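Local coordinates for protein prolyl oligopeptidase (Novosphingobium capsulatum, PDB 1YR2) that probably hydrolyses oligopeptides as a serine endopeptidase, cutting after proline and, less readily, after alanine, at residues 114-119 / 138-143; 120-125 / 168-173. All coordinates share one frame; numbering follows the deposited sequence.

Interaction 1 (114-119 / 138-143); sequences PQRRGA and RPADAP
Ala119 O and Ala140 N form the backbone bond of this contact, 2.8 Å long and nearly straight, 162° at the hydrogen. The same oxygen also takes a CA-H...O contact from Pro139 CA at 3.4 Å. Both segments turn here. Gly118 and Ala119 have the backbone angles of a type II' turn, whose first corner has the positive phi that glycine tolerates, while Pro139 to Ala142 form a type I turn with Ala140 and Asp141 at its corners, closed by Ala142 N bonding to Pro139 O.

The polar side-chain contact belongs to Arg116. With CG beside the backbone N (chi1 -66°) and the chain extended as far as NE, its guanidinium reaches Ala140 O, but the bond from NH2 is weak, 3.2 Å and well bent. NH1 lies 3.7 Å from Ala140 CB, where a methyl leaves room for the planar group.

This is the first blade of the seven-bladed beta-propeller characteristic of prolyl oligopeptidases, beside its last blade, with no shared strand closing the ring. Arg116 spans that junction, NE binding Tyr422 OH; a leucine in its place would probably leave that hydroxyl and Ala140 O without this donor.

A water accepts from Arg138 NH2 at 2.9 Å and, weakly, from Arg116 NH2, bridging two like charges whose NH2 atoms stand 6.2 Å apart. Glu448 forms a salt bridge with Arg138 NH1 and probably offsets part of that charge. Arg117 faces the other way, giving NH1 to Arg116 O at 2.8 Å in its guanidinium plane and NH2 to Gln115 OE1.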
loop_
_atom_site.group_PDB
_atom_site.type_symbol
_atom_site.label_atom_id
_atom_site.label_comp_id
_atom_site.label_asym_id
_atom_site.label_seq_id
_atom_site.Cartn_x
_atom_site.Cartn_y
_atom_site.Cartn_z
ATOM N N PRO A 114 14.173 -1.180 -14.208
ATOM C CA PRO A 114 15.263 -1.811 -14.933
ATOM C C PRO A 114 16.626 -1.779 -14.252
ATOM O O PRO A 114 16.930 -0.839 -13.522
ATOM C CB PRO A 114 15.288 -1.047 -16.226
ATOM C CG PRO A 114 14.710 0.215 -15.957
ATOM C CD PRO A 114 13.757 0.082 -14.830
ATOM N N GLN A 115 17.422 -2.802 -14.505
ATOM C CA GLN A 115 18.796 -2.915 -14.022
ATOM C C GLN A 115 19.700 -2.939 -15.238
ATOM O O GLN A 115 19.541 -3.787 -16.115
ATOM C CB GLN A 115 18.990 -4.183 -13.197
ATOM C CG GLN A 115 18.209 -4.205 -11.912
ATOM C CD GLN A 115 18.691 -3.151 -10.911
ATOM O OE1 GLN A 115 19.866 -2.750 -10.920
ATOM N NE2 GLN A 115 17.796 -2.717 -10.042
ATOM N N ARG A 116 20.624 -1.996 -15.306
ATOM C CA ARG A 116 21.637 -1.959 -16.390
ATOM C C ARG A 116 22.941 -2.595 -15.896
ATOM O O ARG A 116 23.452 -2.217 -14.839
ATOM C CB ARG A 116 21.876 -0.518 -16.787
ATOM C CG ARG A 116 20.649 0.127 -17.430
ATOM C CD ARG A 116 20.752 1.668 -17.656
ATOM N NE ARG A 116 19.848 2.026 -18.741
ATOM C CZ ARG A 116 20.208 2.227 -20.011
ATOM N NH1 ARG A 116 21.476 2.172 -20.399
ATOM N NH2 ARG A 116 19.262 2.530 -20.898
ATOM N N ARG A 117 23.425 -3.619 -16.601
ATOM C CA ARG A 117 24.727 -4.192 -16.317
ATOM C C ARG A 117 25.397 -4.477 -17.661
ATOM O O ARG A 117 24.802 -5.075 -18.556
ATOM C CB ARG A 117 24.643 -5.472 -15.482
ATOM C CG ARG A 117 23.969 -5.369 -14.131
ATOM C CD ARG A 117 24.759 -4.544 -13.075
ATOM N NE ARG A 117 24.072 -4.678 -11.819
ATOM C CZ ARG A 117 23.047 -3.932 -11.466
ATOM N NH1 ARG A 117 22.664 -2.910 -12.228
ATOM N NH2 ARG A 117 22.456 -4.149 -10.312
ATOM N N GLY A 118 26.641 -4.032 -17.796
ATOM C CA GLY A 118 27.384 -4.207 -19.039
ATOM C C GLY A 118 26.692 -3.596 -20.229
ATOM O O GLY A 118 26.330 -2.425 -20.218
ATOM N N ALA A 119 26.465 -4.425 -21.219
ATOM C CA ALA A 119 25.856 -4.034 -22.477
ATOM C C ALA A 119 24.343 -4.199 -22.488
ATOM O O ALA A 119 23.716 -3.974 -23.517
ATOM C CB ALA A 119 26.450 -4.840 -23.598
ATOM N N ARG A 138 17.416 -6.569 -23.060
ATOM C CA ARG A 138 17.725 -6.033 -24.388
ATOM C C ARG A 138 19.025 -5.236 -24.341
ATOM O O ARG A 138 19.518 -4.971 -23.254
ATOM C CB ARG A 138 16.555 -5.197 -24.894
ATOM C CG ARG A 138 16.414 -3.830 -24.202
ATOM C CD ARG A 138 15.166 -3.018 -24.711
ATOM N NE ARG A 138 15.085 -1.754 -23.976
ATOM C CZ ARG A 138 13.983 -1.128 -23.689
ATOM N NH1 ARG A 138 12.823 -1.573 -24.126
ATOM N NH2 ARG A 138 14.028 -0.011 -23.009
ATOM N N PRO A 139 19.633 -4.884 -25.467
ATOM C CA PRO A 139 20.838 -4.046 -25.389
ATOM C C PRO A 139 20.568 -2.705 -24.686
ATOM O O PRO A 139 19.503 -2.108 -24.865
ATOM C CB PRO A 139 21.243 -3.854 -26.867
ATOM C CG PRO A 139 20.619 -5.077 -27.556
ATOM C CD PRO A 139 19.282 -5.221 -26.865
ATOM N N ALA A 140 21.547 -2.239 -23.922
ATOM C CA ALA A 140 21.414 -1.038 -23.110
ATOM C C ALA A 140 21.142 0.178 -23.953
ATOM O O ALA A 140 20.489 1.087 -23.488
ATOM C CB ALA A 140 22.669 -0.804 -22.256
ATOM N N ASP A 141 21.639 0.189 -25.171
ATOM C CA ASP A 141 21.415 1.269 -26.124
ATOM C C ASP A 141 20.200 1.058 -27.069
ATOM O O ASP A 141 20.039 1.806 -28.026
ATOM C CB ASP A 141 22.668 1.401 -26.985
ATOM C CG ASP A 141 22.887 0.169 -27.863
ATOM O OD1 ASP A 141 23.288 -0.892 -27.315
ATOM O OD2 ASP A 141 22.656 0.142 -29.087
ATOM N N ALA A 142 19.364 0.044 -26.841
ATOM C CA ALA A 142 18.180 -0.145 -27.692
ATOM C C ALA A 142 17.226 0.984 -27.396
ATOM O O ALA A 142 17.106 1.371 -26.250
ATOM C CB ALA A 142 17.487 -1.446 -27.399
ATOM N N PRO A 143 16.528 1.492 -28.401
ATOM C CA PRO A 143 15.554 2.583 -28.167
ATOM C C PRO A 143 14.489 2.190 -27.137
ATOM O O PRO A 143 14.038 1.045 -27.099
ATOM C CB PRO A 143 14.912 2.794 -29.564
ATOM C CG PRO A 143 15.902 2.216 -30.557
ATOM C CD PRO A 143 16.654 1.153 -29.845
HETATM O O HOH W 1 16.414 1.094 -21.772
#

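Interaction 2 (120-125 / 168-173); sequences SVFYSW and WAASDD
Just beyond Ala170, whose methyl meets Phe122 across the contact, Asp173 OD1 accepts two bonds, from Ser171 OG at 3.1 Å and from the backbone N of Arg175. A short side chain at each position lets the turn after strand 163-170 bond to itself. The two segments come from neighbouring four-stranded blades of the beta-propeller, packed face to face. Their strands run antiparallel at 168°, 9.0 Å apart, too far for backbone pairing, so side chains fill the space.

Phe122 is the central piece. With CG anti to the carbonyl carbon (chi1 -53°), its ring presents one face to Ala170, whose CB sits 3.8 Å from the ring centroid and 18° off the normal, a CH-pi contact. Alanine suits the place because a methyl is small enough to sit directly against the ring. Leu177 on the next strand touches Phe122, Trp168 and Ala170, extending the apolar layer.

Trp168 packs beside it, reaching the opposing strand with the six-membered part of its indole. CZ3 meets Phe122 CB at 3.6 Å, and CH2 lies 3.8 Å from Phe122 O.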
loop_
_atom_site.group_PDB
_atom_site.type_symbol
_atom_site.label_atom_id
_atom_site.label_comp_id
_atom_site.label_asym_id
_atom_site.label_seq_id
_atom_site.Cartn_x
_atom_site.Cartn_y
_atom_site.Cartn_z
ATOM N N SER A 120 23.755 -4.552 -21.350
ATOM C CA SER A 120 22.368 -4.994 -21.316
ATOM C C SER A 120 21.547 -4.272 -20.244
ATOM O O SER A 120 22.049 -3.811 -19.208
ATOM C CB SER A 120 22.302 -6.523 -21.085
ATOM O OG SER A 120 22.833 -7.270 -22.157
ATOM N N VAL A 121 20.244 -4.208 -20.497
ATOM C CA VAL A 121 19.287 -3.780 -19.500
ATOM C C VAL A 121 18.283 -4.932 -19.263
ATOM O O VAL A 121 17.820 -5.552 -20.219
ATOM C CB VAL A 121 18.602 -2.446 -19.912
ATOM C CG1 VAL A 121 17.834 -2.577 -21.170
ATOM C CG2 VAL A 121 17.683 -1.936 -18.818
ATOM N N PHE A 122 17.941 -5.166 -18.000
ATOM C CA PHE A 122 17.078 -6.256 -17.511
ATOM C C PHE A 122 15.876 -5.658 -16.779
ATOM O O PHE A 122 16.031 -4.722 -15.987
ATOM C CB PHE A 122 17.816 -7.198 -16.525
ATOM C CG PHE A 122 19.110 -7.759 -17.049
ATOM C CD1 PHE A 122 20.266 -7.018 -17.058
ATOM C CD2 PHE A 122 19.163 -9.066 -17.518
ATOM C CE1 PHE A 122 21.463 -7.541 -17.537
ATOM C CE2 PHE A 122 20.352 -9.602 -17.959
ATOM C CZ PHE A 122 21.488 -8.870 -18.008
ATOM N N TYR A 123 14.687 -6.162 -17.089
ATOM C CA TYR A 123 13.478 -5.663 -16.442
ATOM C C TYR A 123 12.359 -6.674 -16.553
ATOM O O TYR A 123 12.242 -7.384 -17.523
ATOM C CB TYR A 123 13.054 -4.293 -17.036
ATOM C CG TYR A 123 12.861 -4.345 -18.544
ATOM C CD1 TYR A 123 13.942 -4.336 -19.381
ATOM C CD2 TYR A 123 11.599 -4.465 -19.095
ATOM C CE1 TYR A 123 13.812 -4.387 -20.745
ATOM C CE2 TYR A 123 11.436 -4.534 -20.468
ATOM C CZ TYR A 123 12.560 -4.518 -21.288
ATOM O OH TYR A 123 12.440 -4.611 -22.648
ATOM N N SER A 124 11.542 -6.748 -15.517
ATOM C CA SER A 124 10.332 -7.544 -15.569
ATOM C C SER A 124 9.267 -6.849 -16.467
ATOM O O SER A 124 9.264 -5.613 -16.576
ATOM C CB SER A 124 9.844 -7.819 -14.138
ATOM O OG SER A 124 9.215 -6.699 -13.573
ATOM N N TRP A 125 8.383 -7.652 -17.063
ATOM C CA TRP A 125 7.257 -7.188 -17.829
ATOM C C TRP A 125 6.129 -8.177 -17.716
ATOM O O TRP A 125 6.348 -9.357 -17.820
ATOM C CB TRP A 125 7.601 -6.989 -19.296
ATOM C CG TRP A 125 6.490 -6.477 -20.102
ATOM C CD1 TRP A 125 6.084 -5.210 -20.190
ATOM C CD2 TRP A 125 5.642 -7.227 -20.973
ATOM N NE1 TRP A 125 5.007 -5.093 -21.031
ATOM C CE2 TRP A 125 4.730 -6.321 -21.548
ATOM C CE3 TRP A 125 5.566 -8.583 -21.347
ATOM C CZ2 TRP A 125 3.773 -6.708 -22.480
ATOM C CZ3 TRP A 125 4.620 -8.964 -22.249
ATOM C CH2 TRP A 125 3.729 -8.038 -22.818
ATOM N N TRP A 168 15.964 -12.234 -8.833
ATOM C CA TRP A 168 16.950 -12.365 -9.907
ATOM C C TRP A 168 18.007 -11.267 -9.725
ATOM O O TRP A 168 17.705 -10.268 -9.141
ATOM C CB TRP A 168 16.339 -12.296 -11.298
ATOM C CG TRP A 168 15.525 -11.094 -11.588
ATOM C CD1 TRP A 168 14.208 -10.963 -11.392
ATOM C CD2 TRP A 168 15.981 -9.832 -12.124
ATOM N NE1 TRP A 168 13.793 -9.710 -11.774
ATOM C CE2 TRP A 168 14.862 -8.992 -12.213
ATOM C CE3 TRP A 168 17.197 -9.355 -12.556
ATOM C CZ2 TRP A 168 14.916 -7.696 -12.711
ATOM C CZ3 TRP A 168 17.265 -8.040 -13.062
ATOM C CH2 TRP A 168 16.127 -7.236 -13.133
ATOM N N ALA A 169 19.204 -11.514 -10.238
ATOM C CA ALA A 169 20.304 -10.586 -10.177
ATOM C C ALA A 169 21.201 -10.863 -11.346
ATOM O O ALA A 169 21.704 -11.982 -11.529
ATOM C CB ALA A 169 21.048 -10.718 -8.884
ATOM N N ALA A 170 21.432 -9.840 -12.151
ATOM C CA ALA A 170 22.416 -9.929 -13.203
ATOM C C ALA A 170 23.824 -9.711 -12.614
ATOM O O ALA A 170 24.018 -8.900 -11.681
ATOM C CB ALA A 170 22.131 -8.921 -14.251
ATOM N N SER A 171 24.814 -10.375 -13.210
ATOM C CA SER A 171 26.204 -10.185 -12.834
ATOM C C SER A 171 26.691 -8.764 -13.131
ATOM O O SER A 171 26.061 -7.995 -13.888
ATOM C CB SER A 171 27.115 -11.232 -13.543
ATOM O OG SER A 171 27.111 -11.078 -14.956
ATOM N N ASP A 172 27.847 -8.414 -12.567
ATOM C CA ASP A 172 28.337 -7.028 -12.668
ATOM C C ASP A 172 28.539 -6.599 -14.107
ATOM O O ASP A 172 28.286 -5.431 -14.469
ATOM C CB ASP A 172 29.650 -6.839 -11.878
ATOM C CG ASP A 172 29.441 -6.808 -10.356
ATOM O OD1 ASP A 172 28.272 -6.895 -9.882
ATOM O OD2 ASP A 172 30.401 -6.684 -9.542
ATOM N N ASP A 173 28.963 -7.526 -14.969
ATOM C CA ASP A 173 29.166 -7.186 -16.384
ATOM C C ASP A 173 28.009 -7.626 -17.299
ATOM O O ASP A 173 28.084 -7.484 -18.521
ATOM C CB ASP A 173 30.482 -7.774 -16.883
ATOM C CG ASP A 173 30.441 -9.294 -16.974
ATOM O OD1 ASP A 173 29.375 -9.914 -16.636
ATOM O OD2 ASP A 173 31.461 -9.965 -17.320
#

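How the interactions relate
Both interactions involve the first propeller blade, in which strand 120-126 lies between 110-117 and 134-139. Interaction 1 joins the two flanking strands at the exposed end of the sheet, whereas interaction 2 is a buried contact from the middle strand to the next blade. Their chemistry follows: turns, arginines and a water at the surface, hydrocarbon and aromatic rings in the interblade layer. Probable backbone bonds, Gln115 N to Phe122 O at 2.8 Å and Val121 N to Arg138 O at 3.0 Å, tie the two together. Arg117 CB also packs on Ser171 O, so 114-119 reaches the second blade too, while Arg116 and Arg138 contact the last.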